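Local coordinates for protein sniffer CG10964-PA (Drosophila melanogaster, PDB 1SNY) that binds NADP in a Rossmann fold of the short-chain dehydrogenase/reductase family and probably works as an NADPH-dependent carbonyl reductase, at residues T27-G32 and G36-L41; N170-L175 and G255-Y260; V215-G220 and Q244-L249. One frame throughout, in Å; residues are numbered along the deposited sequence.

Interaction 1: T27-G32 and G36-L41; sequences TGCNRG and GLVKAL. With NAP (NADP nicotinamide-adenine-dinucleotide phosphate), chain B.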
loop_
_atom_site.group_PDB
_atom_site.type_symbol
_atom_site.label_atom_id
_atom_site.label_comp_id
_atom_site.label_asym_id
_atom_site.label_seq_id
_atom_site.Cartn_x
_atom_site.Cartn_y
_atom_site.Cartn_z
ATOM N N THR A 27 10.529 -16.664 -6.344
ATOM C CA THR A 27 9.997 -17.088 -5.045
ATOM C C THR A 27 8.638 -17.775 -5.189
ATOM O O THR A 27 7.848 -17.408 -6.054
ATOM C CB THR A 27 9.865 -15.885 -4.083
ATOM O OG1 THR A 27 9.009 -14.889 -4.665
ATOM C CG2 THR A 27 11.234 -15.281 -3.809
ATOM N N GLY A 28 8.384 -18.780 -4.345
ATOM C CA GLY A 28 7.132 -19.534 -4.387
ATOM C C GLY A 28 6.928 -20.342 -5.666
ATOM O O GLY A 28 6.050 -20.015 -6.473
ATOM N N CYS A 29 7.704 -21.412 -5.855
ATOM C CA CYS A 29 7.601 -22.210 -7.082
ATOM C C CYS A 29 7.009 -23.620 -6.980
ATOM O O CYS A 29 6.951 -24.344 -7.981
ATOM C CB CYS A 29 8.975 -22.306 -7.747
ATOM S SG CYS A 29 9.698 -20.708 -8.166
ATOM N N ASN A 30 6.576 -24.022 -5.791
ATOM C CA ASN A 30 5.993 -25.351 -5.637
ATOM C C ASN A 30 4.554 -25.371 -6.145
ATOM O O ASN A 30 4.036 -26.426 -6.521
ATOM C CB ASN A 30 6.015 -25.777 -4.171
ATOM C CG ASN A 30 5.237 -24.835 -3.285
ATOM O OD1 ASN A 30 5.576 -23.658 -3.167
ATOM N ND2 ASN A 30 4.186 -25.346 -2.655
ATOM N N ARG A 31 3.917 -24.202 -6.166
ATOM C CA ARG A 31 2.530 -24.090 -6.609
ATOM C C ARG A 31 2.315 -23.103 -7.752
ATOM O O ARG A 31 3.257 -22.522 -8.285
ATOM C CB ARG A 31 1.647 -23.660 -5.438
ATOM C CG ARG A 31 1.599 -24.636 -4.287
ATOM C CD ARG A 31 1.003 -23.979 -3.055
ATOM N NE ARG A 31 -0.317 -23.410 -3.301
ATOM C CZ ARG A 31 -1.031 -22.766 -2.384
ATOM N NH1 ARG A 31 -0.551 -22.607 -1.157
ATOM N NH2 ARG A 31 -2.226 -22.283 -2.693
ATOM N N GLY A 32 1.044 -22.930 -8.102
ATOM C CA GLY A 32 0.621 -22.014 -9.150
ATOM C C GLY A 32 1.616 -21.420 -10.133
ATOM O O GLY A 32 2.438 -22.123 -10.716
ATOM N N GLY A 36 4.571 -22.687 -12.731
ATOM C CA GLY A 36 4.283 -22.509 -14.140
ATOM C C GLY A 36 5.402 -21.771 -14.839
ATOM O O GLY A 36 5.757 -22.096 -15.976
ATOM N N LEU A 37 5.960 -20.774 -14.154
ATOM C CA LEU A 37 7.050 -19.983 -14.709
ATOM C C LEU A 37 8.289 -20.845 -14.870
ATOM O O LEU A 37 8.987 -20.750 -15.874
ATOM C CB LEU A 37 7.366 -18.790 -13.803
ATOM C CG LEU A 37 6.348 -17.650 -13.734
ATOM C CD1 LEU A 37 6.804 -16.635 -12.696
ATOM C CD2 LEU A 37 6.214 -16.987 -15.098
ATOM N N VAL A 38 8.568 -21.679 -13.871
ATOM C CA VAL A 38 9.728 -22.564 -13.931
ATOM C C VAL A 38 9.668 -23.384 -15.217
ATOM O O VAL A 38 10.606 -23.377 -16.013
ATOM C CB VAL A 38 9.764 -23.539 -12.732
ATOM C CG1 VAL A 38 10.949 -24.480 -12.858
ATOM C CG2 VAL A 38 9.848 -22.765 -11.437
ATOM N N LYS A 39 8.553 -24.077 -15.424
ATOM C CA LYS A 39 8.386 -24.906 -16.609
ATOM C C LYS A 39 8.510 -24.104 -17.898
ATOM O O LYS A 39 9.155 -24.543 -18.845
ATOM C CB LYS A 39 7.031 -25.618 -16.572
ATOM C CG LYS A 39 6.848 -26.544 -15.381
ATOM C CD LYS A 39 5.474 -27.193 -15.403
ATOM C CE LYS A 39 5.259 -28.075 -14.184
ATOM N NZ LYS A 39 3.874 -28.628 -14.147
ATOM N N ALA A 40 7.893 -22.929 -17.935
ATOM C CA ALA A 40 7.954 -22.093 -19.127
ATOM C C ALA A 40 9.383 -21.627 -19.396
ATOM O O ALA A 40 9.777 -21.456 -20.548
ATOM C CB ALA A 40 7.037 -20.888 -18.971
ATOM N N LEU A 41 10.151 -21.417 -18.332
ATOM C CA LEU A 41 11.533 -20.975 -18.473
ATOM C C LEU A 41 12.351 -22.077 -19.126
ATOM O O LEU A 41 13.216 -21.814 -19.967
ATOM C CB LEU A 41 12.121 -20.623 -17.104
ATOM C CG LEU A 41 11.626 -19.305 -16.498
ATOM C CD1 LEU A 41 12.032 -19.223 -15.041
ATOM C CD2 LEU A 41 12.196 -18.135 -17.290
HETATM P PA NAP B . -0.772 -19.652 -4.952
HETATM O O1A NAP B . -1.426 -19.532 -3.710
HETATM O O2A NAP B . -0.973 -20.775 -5.948
HETATM O O5B NAP B . 0.811 -19.594 -4.733
HETATM C C5B NAP B . 1.367 -18.643 -3.787
HETATM C C4B NAP B . 2.855 -19.113 -3.728
HETATM O O4B NAP B . 3.552 -18.182 -2.777
HETATM C C3B NAP B . 3.085 -20.519 -3.091
HETATM O O3B NAP B . 4.202 -21.106 -3.776
HETATM C C2B NAP B . 3.350 -20.191 -1.637
HETATM O O2B NAP B . 4.021 -21.183 -0.872
HETATM C C1B NAP B . 4.182 -18.893 -1.739
HETATM N N9A NAP B . 4.167 -18.219 -0.451
HETATM C C8A NAP B . 3.152 -17.643 0.287
HETATM N N7A NAP B . 3.550 -17.130 1.445
HETATM C C5A NAP B . 4.912 -17.391 1.457
HETATM C C6A NAP B . 5.883 -17.092 2.429
HETATM N N6A NAP B . 5.690 -16.460 3.615
HETATM N N1A NAP B . 7.205 -17.488 2.152
HETATM C C2A NAP B . 7.530 -18.152 0.958
HETATM N N3A NAP B . 6.590 -18.463 -0.014
HETATM C C4A NAP B . 5.296 -18.062 0.282
HETATM O O3 NAP B . -1.029 -18.338 -5.791
HETATM P PN NAP B . -0.620 -17.883 -7.242
HETATM O O1N NAP B . -1.818 -17.677 -8.072
HETATM O O2N NAP B . 0.370 -18.881 -7.732
HETATM O O5D NAP B . 0.021 -16.461 -6.971
HETATM C C5D NAP B . 1.319 -16.112 -7.565
HETATM C C4D NAP B . 1.467 -14.602 -7.521
HETATM O O4D NAP B . 0.602 -13.997 -8.517
HETATM C C3D NAP B . 1.072 -13.917 -6.172
HETATM O O3D NAP B . 2.005 -12.860 -5.842
HETATM C C2D NAP B . -0.339 -13.423 -6.451
HETATM O O2D NAP B . -0.750 -12.379 -5.596
HETATM C C1D NAP B . -0.249 -12.996 -7.867
HETATM N N1N NAP B . -1.492 -13.025 -8.668
HETATM C C2N NAP B . -2.269 -14.196 -8.949
HETATM C C3N NAP B . -3.423 -14.034 -9.730
HETATM C C7N NAP B . -4.292 -15.255 -10.063
HETATM O O7N NAP B . -5.278 -15.047 -10.746
HETATM N N7N NAP B . -3.978 -16.447 -9.632
HETATM C C4N NAP B . -3.825 -12.718 -10.245
HETATM C C5N NAP B . -3.015 -11.599 -9.933
HETATM C C6N NAP B . -1.844 -11.734 -9.144
HETATM P P2B NAP B . 3.235 -22.343 -0.015
HETATM O O1X NAP B . 2.838 -23.414 -1.036
HETATM O O2X NAP B . 4.309 -22.777 0.926
HETATM O O3X NAP B . 2.016 -21.691 0.621
#

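Interaction 2: N170-L175 and G255-Y260; sequences NMSSIL and GGFVNY. With NAP (NADP nicotinamide-adenine-dinucleotide phosphate), chain B.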
loop_
_atom_site.group_PDB
_atom_site.type_symbol
_atom_site.label_atom_id
_atom_site.label_comp_id
_atom_site.label_asym_id
_atom_site.label_seq_id
_atom_site.Cartn_x
_atom_site.Cartn_y
_atom_site.Cartn_z
ATOM N N ASN A 170 8.040 -7.658 -10.023
ATOM C CA ASN A 170 7.160 -7.869 -8.883
ATOM C C ASN A 170 5.805 -8.341 -9.357
ATOM O O ASN A 170 5.102 -7.622 -10.069
ATOM C CB ASN A 170 6.975 -6.582 -8.080
ATOM C CG ASN A 170 8.244 -6.153 -7.375
ATOM O OD1 ASN A 170 8.957 -6.982 -6.804
ATOM N ND2 ASN A 170 8.532 -4.860 -7.407
HETATM N N MSE A 171 5.437 -9.549 -8.969
HETATM C CA MSE A 171 4.146 -10.062 -9.376
HETATM C C MSE A 171 3.088 -9.295 -8.608
HETATM O O MSE A 171 2.978 -9.427 -7.393
HETATM C CB MSE A 171 4.033 -11.559 -9.087
HETATM C CG MSE A 171 2.901 -12.223 -9.856
HETATM SE SE MSE A 171 3.176 -12.313 -11.781
HETATM C CE MSE A 171 4.258 -10.757 -12.143
ATOM N N SER A 172 2.328 -8.469 -9.319
ATOM C CA SER A 172 1.284 -7.667 -8.687
ATOM C C SER A 172 -0.085 -8.214 -9.074
ATOM O O SER A 172 -0.215 -9.392 -9.356
ATOM C CB SER A 172 1.428 -6.200 -9.116
ATOM O OG SER A 172 0.569 -5.354 -8.365
ATOM N N SER A 173 -1.104 -7.362 -9.093
ATOM C CA SER A 173 -2.458 -7.788 -9.451
ATOM C C SER A 173 -3.293 -6.610 -9.936
ATOM O O SER A 173 -3.088 -5.489 -9.485
ATOM C CB SER A 173 -3.161 -8.416 -8.249
ATOM O OG SER A 173 -4.558 -8.516 -8.494
ATOM N N ILE A 174 -4.235 -6.864 -10.847
ATOM C CA ILE A 174 -5.078 -5.785 -11.364
ATOM C C ILE A 174 -5.930 -5.226 -10.226
ATOM O O ILE A 174 -6.390 -4.085 -10.283
ATOM C CB ILE A 174 -6.001 -6.278 -12.512
ATOM C CG1 ILE A 174 -6.687 -5.089 -13.189
ATOM C CG2 ILE A 174 -7.063 -7.212 -11.966
ATOM C CD1 ILE A 174 -5.760 -4.180 -13.975
ATOM N N LEU A 175 -6.130 -6.032 -9.188
ATOM C CA LEU A 175 -6.912 -5.594 -8.033
ATOM C C LEU A 175 -6.133 -4.513 -7.296
ATOM O O LEU A 175 -6.670 -3.819 -6.430
ATOM C CB LEU A 175 -7.199 -6.766 -7.092
ATOM C CG LEU A 175 -8.003 -7.937 -7.667
ATOM C CD1 LEU A 175 -8.220 -8.986 -6.596
ATOM C CD2 LEU A 175 -9.338 -7.438 -8.185
ATOM N N GLY A 255 9.669 0.789 -14.485
ATOM C CA GLY A 255 8.880 1.417 -13.443
ATOM C C GLY A 255 7.394 1.370 -13.737
ATOM O O GLY A 255 6.599 2.042 -13.080
ATOM N N GLY A 256 7.014 0.555 -14.714
ATOM C CA GLY A 256 5.620 0.460 -15.095
ATOM C C GLY A 256 4.836 -0.710 -14.545
ATOM O O GLY A 256 5.369 -1.618 -13.911
ATOM N N PHE A 257 3.539 -0.667 -14.809
ATOM C CA PHE A 257 2.601 -1.683 -14.385
ATOM C C PHE A 257 2.080 -2.260 -15.693
ATOM O O PHE A 257 1.426 -1.562 -16.483
ATOM C CB PHE A 257 1.491 -1.010 -13.575
ATOM C CG PHE A 257 0.507 -1.953 -12.949
ATOM C CD1 PHE A 257 0.778 -3.316 -12.828
ATOM C CD2 PHE A 257 -0.696 -1.460 -12.439
ATOM C CE1 PHE A 257 -0.133 -4.173 -12.211
ATOM C CE2 PHE A 257 -1.614 -2.300 -11.821
ATOM C CZ PHE A 257 -1.336 -3.668 -11.704
ATOM N N VAL A 258 2.398 -3.520 -15.948
ATOM C CA VAL A 258 1.966 -4.136 -17.190
ATOM C C VAL A 258 1.167 -5.417 -17.025
ATOM O O VAL A 258 1.314 -6.155 -16.046
ATOM C CB VAL A 258 3.173 -4.430 -18.115
ATOM C CG1 VAL A 258 4.026 -3.181 -18.268
ATOM C CG2 VAL A 258 3.993 -5.575 -17.553
ATOM N N ASN A 259 0.314 -5.661 -18.010
ATOM C CA ASN A 259 -0.530 -6.841 -18.064
ATOM C C ASN A 259 0.372 -8.011 -18.486
ATOM O O ASN A 259 1.533 -7.804 -18.852
ATOM C CB ASN A 259 -1.645 -6.585 -19.087
ATOM C CG ASN A 259 -2.771 -7.597 -19.006
ATOM O OD1 ASN A 259 -3.137 -8.053 -17.922
ATOM N ND2 ASN A 259 -3.348 -7.938 -20.165
ATOM N N TYR A 260 -0.144 -9.234 -18.429
ATOM C CA TYR A 260 0.660 -10.402 -18.785
ATOM C C TYR A 260 1.116 -10.421 -20.244
ATOM O O TYR A 260 2.057 -11.137 -20.592
ATOM C CB TYR A 260 -0.108 -11.682 -18.461
ATOM C CG TYR A 260 -1.351 -11.883 -19.293
ATOM C CD1 TYR A 260 -1.279 -12.454 -20.563
ATOM C CD2 TYR A 260 -2.598 -11.506 -18.809
ATOM C CE1 TYR A 260 -2.422 -12.650 -21.329
ATOM C CE2 TYR A 260 -3.748 -11.696 -19.566
ATOM C CZ TYR A 260 -3.653 -12.270 -20.825
ATOM O OH TYR A 260 -4.790 -12.481 -21.570
HETATM P PA NAP B . -0.772 -19.652 -4.952
HETATM O O1A NAP B . -1.426 -19.532 -3.710
HETATM O O2A NAP B . -0.973 -20.775 -5.948
HETATM O O5B NAP B . 0.811 -19.594 -4.733
HETATM C C5B NAP B . 1.367 -18.643 -3.787
HETATM C C4B NAP B . 2.855 -19.113 -3.728
HETATM O O4B NAP B . 3.552 -18.182 -2.777
HETATM C C3B NAP B . 3.085 -20.519 -3.091
HETATM O O3B NAP B . 4.202 -21.106 -3.776
HETATM C C2B NAP B . 3.350 -20.191 -1.637
HETATM O O2B NAP B . 4.021 -21.183 -0.872
HETATM C C1B NAP B . 4.182 -18.893 -1.739
HETATM N N9A NAP B . 4.167 -18.219 -0.451
HETATM C C8A NAP B . 3.152 -17.643 0.287
HETATM N N7A NAP B . 3.550 -17.130 1.445
HETATM C C5A NAP B . 4.912 -17.391 1.457
HETATM C C6A NAP B . 5.883 -17.092 2.429
HETATM N N6A NAP B . 5.690 -16.460 3.615
HETATM N N1A NAP B . 7.205 -17.488 2.152
HETATM C C2A NAP B . 7.530 -18.152 0.958
HETATM N N3A NAP B . 6.590 -18.463 -0.014
HETATM C C4A NAP B . 5.296 -18.062 0.282
HETATM O O3 NAP B . -1.029 -18.338 -5.791
HETATM P PN NAP B . -0.620 -17.883 -7.242
HETATM O O1N NAP B . -1.818 -17.677 -8.072
HETATM O O2N NAP B . 0.370 -18.881 -7.732
HETATM O O5D NAP B . 0.021 -16.461 -6.971
HETATM C C5D NAP B . 1.319 -16.112 -7.565
HETATM C C4D NAP B . 1.467 -14.602 -7.521
HETATM O O4D NAP B . 0.602 -13.997 -8.517
HETATM C C3D NAP B . 1.072 -13.917 -6.172
HETATM O O3D NAP B . 2.005 -12.860 -5.842
HETATM C C2D NAP B . -0.339 -13.423 -6.451
HETATM O O2D NAP B . -0.750 -12.379 -5.596
HETATM C C1D NAP B . -0.249 -12.996 -7.867
HETATM N N1N NAP B . -1.492 -13.025 -8.668
HETATM C C2N NAP B . -2.269 -14.196 -8.949
HETATM C C3N NAP B . -3.423 -14.034 -9.730
HETATM C C7N NAP B . -4.292 -15.255 -10.063
HETATM O O7N NAP B . -5.278 -15.047 -10.746
HETATM N N7N NAP B . -3.978 -16.447 -9.632
HETATM C C4N NAP B . -3.825 -12.718 -10.245
HETATM C C5N NAP B . -3.015 -11.599 -9.933
HETATM C C6N NAP B . -1.844 -11.734 -9.144
HETATM P P2B NAP B . 3.235 -22.343 -0.015
HETATM O O1X NAP B . 2.838 -23.414 -1.036
HETATM O O2X NAP B . 4.309 -22.777 0.926
HETATM O O3X NAP B . 2.016 -21.691 0.621
#

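Interaction 3: V215-G220 and Q244-L249; sequences VSLHPG and QTISKL. With NAP (NADP nicotinamide-adenine-dinucleotide phosphate), chain B.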
loop_
_atom_site.group_PDB
_atom_site.type_symbol
_atom_site.label_atom_id
_atom_site.label_comp_id
_atom_site.label_asym_id
_atom_site.label_seq_id
_atom_site.Cartn_x
_atom_site.Cartn_y
_atom_site.Cartn_z
ATOM N N VAL A 215 9.538 -3.690 -12.669
ATOM C CA VAL A 215 8.185 -3.564 -13.166
ATOM C C VAL A 215 7.242 -4.424 -12.358
ATOM O O VAL A 215 7.640 -5.460 -11.816
ATOM C CB VAL A 215 8.070 -4.032 -14.646
ATOM C CG1 VAL A 215 9.087 -3.299 -15.524
ATOM C CG2 VAL A 215 8.280 -5.534 -14.725
ATOM N N SER A 216 5.995 -3.979 -12.264
ATOM C CA SER A 216 4.965 -4.753 -11.594
ATOM C C SER A 216 4.234 -5.434 -12.736
ATOM O O SER A 216 3.997 -4.821 -13.783
ATOM C CB SER A 216 3.984 -3.855 -10.843
ATOM O OG SER A 216 4.548 -3.387 -9.634
ATOM N N LEU A 217 3.870 -6.691 -12.549
ATOM C CA LEU A 217 3.184 -7.397 -13.610
ATOM C C LEU A 217 1.990 -8.187 -13.101
ATOM O O LEU A 217 2.070 -8.909 -12.109
ATOM C CB LEU A 217 4.180 -8.321 -14.343
ATOM C CG LEU A 217 3.692 -9.094 -15.576
ATOM C CD1 LEU A 217 4.847 -9.274 -16.551
ATOM C CD2 LEU A 217 3.115 -10.440 -15.169
ATOM N N HIS A 218 0.866 -8.008 -13.783
ATOM C CA HIS A 218 -0.364 -8.715 -13.467
ATOM C C HIS A 218 -0.360 -9.900 -14.421
ATOM O O HIS A 218 -0.287 -9.720 -15.636
ATOM C CB HIS A 218 -1.577 -7.819 -13.738
ATOM C CG HIS A 218 -2.885 -8.544 -13.708
ATOM N ND1 HIS A 218 -3.335 -9.225 -12.597
ATOM C CD2 HIS A 218 -3.839 -8.703 -14.657
ATOM C CE1 HIS A 218 -4.508 -9.771 -12.863
ATOM N NE2 HIS A 218 -4.837 -9.470 -14.106
ATOM N N PRO A 219 -0.420 -11.125 -13.885
ATOM C CA PRO A 219 -0.413 -12.346 -14.690
ATOM C C PRO A 219 -1.765 -12.666 -15.311
ATOM O O PRO A 219 -1.937 -13.720 -15.923
ATOM C CB PRO A 219 0.013 -13.402 -13.679
ATOM C CG PRO A 219 -0.715 -12.939 -12.441
ATOM C CD PRO A 219 -0.450 -11.450 -12.445
ATOM N N GLY A 220 -2.710 -11.745 -15.170
ATOM C CA GLY A 220 -4.047 -11.976 -15.682
ATOM C C GLY A 220 -4.749 -12.830 -14.643
ATOM O O GLY A 220 -4.139 -13.187 -13.634
ATOM N N GLN A 244 7.505 -14.643 -21.917
ATOM C CA GLN A 244 7.703 -13.989 -23.201
ATOM C C GLN A 244 7.676 -12.472 -23.023
ATOM O O GLN A 244 8.527 -11.760 -23.550
ATOM C CB GLN A 244 6.608 -14.428 -24.181
ATOM C CG GLN A 244 7.057 -14.478 -25.630
ATOM C CD GLN A 244 8.295 -15.346 -25.826
ATOM O OE1 GLN A 244 8.309 -16.530 -25.472
ATOM N NE2 GLN A 244 9.343 -14.757 -26.391
ATOM N N THR A 245 6.700 -11.985 -22.263
ATOM C CA THR A 245 6.559 -10.553 -22.018
ATOM C C THR A 245 7.751 -9.946 -21.290
ATOM O O THR A 245 8.270 -8.906 -21.696
ATOM C CB THR A 245 5.283 -10.254 -21.206
ATOM O OG1 THR A 245 4.135 -10.490 -22.027
ATOM C CG2 THR A 245 5.277 -8.811 -20.723
ATOM N N ILE A 246 8.183 -10.582 -20.208
ATOM C CA ILE A 246 9.318 -10.055 -19.462
ATOM C C ILE A 246 10.549 -10.083 -20.345
ATOM O O ILE A 246 11.464 -9.282 -20.176
ATOM C CB ILE A 246 9.591 -10.865 -18.175
ATOM C CG1 ILE A 246 10.014 -12.292 -18.522
ATOM C CG2 ILE A 246 8.344 -10.874 -17.304
ATOM C CD1 ILE A 246 10.367 -13.132 -17.309
ATOM N N SER A 247 10.558 -11.008 -21.299
ATOM C CA SER A 247 11.679 -11.140 -22.219
ATOM C C SER A 247 11.710 -9.996 -23.228
ATOM O O SER A 247 12.731 -9.756 -23.868
ATOM C CB SER A 247 11.597 -12.476 -22.955
ATOM O OG SER A 247 12.605 -12.573 -23.943
ATOM N N LYS A 248 10.597 -9.282 -23.365
ATOM C CA LYS A 248 10.534 -8.171 -24.310
ATOM C C LYS A 248 10.488 -6.811 -23.624
ATOM O O LYS A 248 10.511 -5.776 -24.288
ATOM C CB LYS A 248 9.322 -8.335 -25.234
ATOM N N LEU A 249 10.425 -6.811 -22.296
ATOM C CA LEU A 249 10.374 -5.563 -21.542
ATOM C C LEU A 249 11.701 -4.823 -21.634
ATOM O O LEU A 249 12.769 -5.427 -21.527
ATOM C CB LEU A 249 10.038 -5.843 -20.070
ATOM C CG LEU A 249 8.679 -6.490 -19.787
ATOM C CD1 LEU A 249 8.563 -6.822 -18.306
ATOM C CD2 LEU A 249 7.557 -5.542 -20.211
HETATM P PA NAP B . -0.772 -19.652 -4.952
HETATM O O1A NAP B . -1.426 -19.532 -3.710
HETATM O O2A NAP B . -0.973 -20.775 -5.948
HETATM O O5B NAP B . 0.811 -19.594 -4.733
HETATM C C5B NAP B . 1.367 -18.643 -3.787
HETATM C C4B NAP B . 2.855 -19.113 -3.728
HETATM O O4B NAP B . 3.552 -18.182 -2.777
HETATM C C3B NAP B . 3.085 -20.519 -3.091
HETATM O O3B NAP B . 4.202 -21.106 -3.776
HETATM C C2B NAP B . 3.350 -20.191 -1.637
HETATM O O2B NAP B . 4.021 -21.183 -0.872
HETATM C C1B NAP B . 4.182 -18.893 -1.739
HETATM N N9A NAP B . 4.167 -18.219 -0.451
HETATM C C8A NAP B . 3.152 -17.643 0.287
HETATM N N7A NAP B . 3.550 -17.130 1.445
HETATM C C5A NAP B . 4.912 -17.391 1.457
HETATM C C6A NAP B . 5.883 -17.092 2.429
HETATM N N6A NAP B . 5.690 -16.460 3.615
HETATM N N1A NAP B . 7.205 -17.488 2.152
HETATM C C2A NAP B . 7.530 -18.152 0.958
HETATM N N3A NAP B . 6.590 -18.463 -0.014
HETATM C C4A NAP B . 5.296 -18.062 0.282
HETATM O O3 NAP B . -1.029 -18.338 -5.791
HETATM P PN NAP B . -0.620 -17.883 -7.242
HETATM O O1N NAP B . -1.818 -17.677 -8.072
HETATM O O2N NAP B . 0.370 -18.881 -7.732
HETATM O O5D NAP B . 0.021 -16.461 -6.971
HETATM C C5D NAP B . 1.319 -16.112 -7.565
HETATM C C4D NAP B . 1.467 -14.602 -7.521
HETATM O O4D NAP B . 0.602 -13.997 -8.517
HETATM C C3D NAP B . 1.072 -13.917 -6.172
HETATM O O3D NAP B . 2.005 -12.860 -5.842
HETATM C C2D NAP B . -0.339 -13.423 -6.451
HETATM O O2D NAP B . -0.750 -12.379 -5.596
HETATM C C1D NAP B . -0.249 -12.996 -7.867
HETATM N N1N NAP B . -1.492 -13.025 -8.668
HETATM C C2N NAP B . -2.269 -14.196 -8.949
HETATM C C3N NAP B . -3.423 -14.034 -9.730
HETATM C C7N NAP B . -4.292 -15.255 -10.063
HETATM O O7N NAP B . -5.278 -15.047 -10.746
HETATM N N7N NAP B . -3.978 -16.447 -9.632
HETATM C C4N NAP B . -3.825 -12.718 -10.245
HETATM C C5N NAP B . -3.015 -11.599 -9.933
HETATM C C6N NAP B . -1.844 -11.734 -9.144
HETATM P P2B NAP B . 3.235 -22.343 -0.015
HETATM O O1X NAP B . 2.838 -23.414 -1.036
HETATM O O2X NAP B . 4.309 -22.777 0.926
HETATM O O3X NAP B . 2.016 -21.691 0.621
#

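Interaction 1: T27-G32 and G36-L41
The glycine-rich TGxxxGxG turn of the short-chain dehydrogenase Rossmann fold is closed here, where Gly-32 leads into the helix that carries Gly-36. The N-H of Gly-36 bonds to Gly-32 O at 3.0 Å, an i+4 bond of the first turn that fixes the loop on the helix. Beside it, Cys-29 CB packs on Val-38 CG2 at 3.8 Å. With SG beside its own backbone N (chi1 -58°), the sulfur also lies near that methyl, and two compact apolar residues suit this buried corner. Glycines let the cofactor come close to the backbone: Gly-28, at positive phi, lies against the adenosine ribose, and Gly-32 CA is 3.4 Å from NAP O2N of the nicotinamide-side phosphate. Asn-30 turns its amide to the ribose, OD1 accepting from NAP O3B at 3.0 Å. Its ND2 probably donates to the 2'-phosphate. Arg-31 NH1 makes a weak bond to O3X of that phosphate, and the guanidinium turns one face to O1A of the pyrophosphate, while NH2 also pairs with Asp-225. A basic residue at this point fits a site for NADP rather than NAD. Around the turn, Val-38 and Cys-29 lean on strand 50-55, Thr-27 bonds to the backbone of Asn-109 and Ala-110, and Leu-37 faces helix 235-248.

Interaction 2: N170-L175 and G255-Y260
Phe-257, on the short edge strand 257-258, sends its ring across to the residues that follow strand 167-171, reaching Ser-172, Ser-173 and Ile-174. At its root, CB carries CG anti to the backbone N (chi1 -174°), which extends the ring away from its own strand and past strand 213-217, the strand lying between the two at this end of the Rossmann sheet. There CD1 comes within 3.8 Å of CB of Ser-216, a residue small enough to let the ring pass. Further out, CE1 lies 4.0 Å from Ser-172 CB, an oblique approach, with the Ser-172 hydroxyl almost as close. That hydroxyl is satisfied by Asn-197 OD1 of helix 187-207, so the ring serves it as an apolar neighbour. The tip, CZ, meets Ser-173 O at 3.4 Å, with the oxygen at the ring edge and near its plane. Ile-174 CA stands obliquely beyond CZ at 4.3 Å.

The chain that receives the ring is shaped locally as well: Ser-173 OG accepts the N-H of Leu-175 at 3.0 Å, an ST turn at the entry to the 3-10 segment. Both serines line the NADP pocket, Ser-173 beside Tyr-189 and with its CB 3.6 Å from NAP C5N, so the pair stands between the ring and the nicotinamide. The contact rests mainly on shape and burial, with at most a weak electrostatic bias, probably favouring the carbonyl oxygen at the slightly positive C-H edge of the ring.

Interaction 3: V215-G220 and Q244-L249
Val-215 and Leu-217 of strand 213-217 supply the apolar part of this contact, which belongs to the beta-alpha-beta unit of strand 213-217, helix 235-248 and strand 257-258, the helix packing on one face of the Rossmann sheet. Both point at the C-terminal part of that helix and Leu-249. Val-215 CG2 meets Leu-249 CD1 at 3.8 Å, the two side chains running obliquely. Leu-217, its CG anti to the backbone N (chi1 -176°), pushes CD1 against Ile-246 CG2 at 3.9 Å, and these side chains cross at about a right angle. The same methyl lies 4.2 Å from Thr-245 CG2. Branched aliphatic residues suit both sides, because their methyls reach across and bury one another without polar groups to satisfy.

The polar groups are provided for outside this surface. Thr-245 shows its methyl to the strand, while OG1 has the carbonyl oxygens of Tyr-260 and Gln-241 as hydrogen-bond partners, which must share its single proton. On the other side of the sheet, Ser-216 OG bonds to Asn-197 and Thr-200 of helix 187-207.

Cofactor contacts come from the residues after the strand. His-218 brings its ring edge to the nicotinamide, ND1 3.6 Å from NAP C5N, and has Gly-220 N over the centre of one ring face. Pro-219 CD packs at 3.6 Å from C5N, and Gly-220 O lies 3.4 Å from C4N, the carbon that carries the hydride in NADPH. The positive phi of Gly-220, 81°, suits glycine. Dispersion and burial of methyls thus hold helix to strand, whereas the directional bonding is left to the flanking groups.

From the N terminus, interaction 1 comes first and closes the shortest loop, from the end of strand 23-26 into helix 32-42; it is finished before the others begin. Interaction 2 opens at 170-175, after strand 167-171, and closes far along the chain at strand 257-258. Interaction 3 falls wholly within that span, packing strand 213-217 against the end of helix 235-248, within the last beta-alpha-beta unit. Interactions 2 and 3 touch: Ser-172 N probably bonds to Leu-217 O, and Tyr-260 O to Thr-245 OG1. Interaction 1 lies apart, its centre about 17 and 15 Å from theirs, but the same NADP runs past all three.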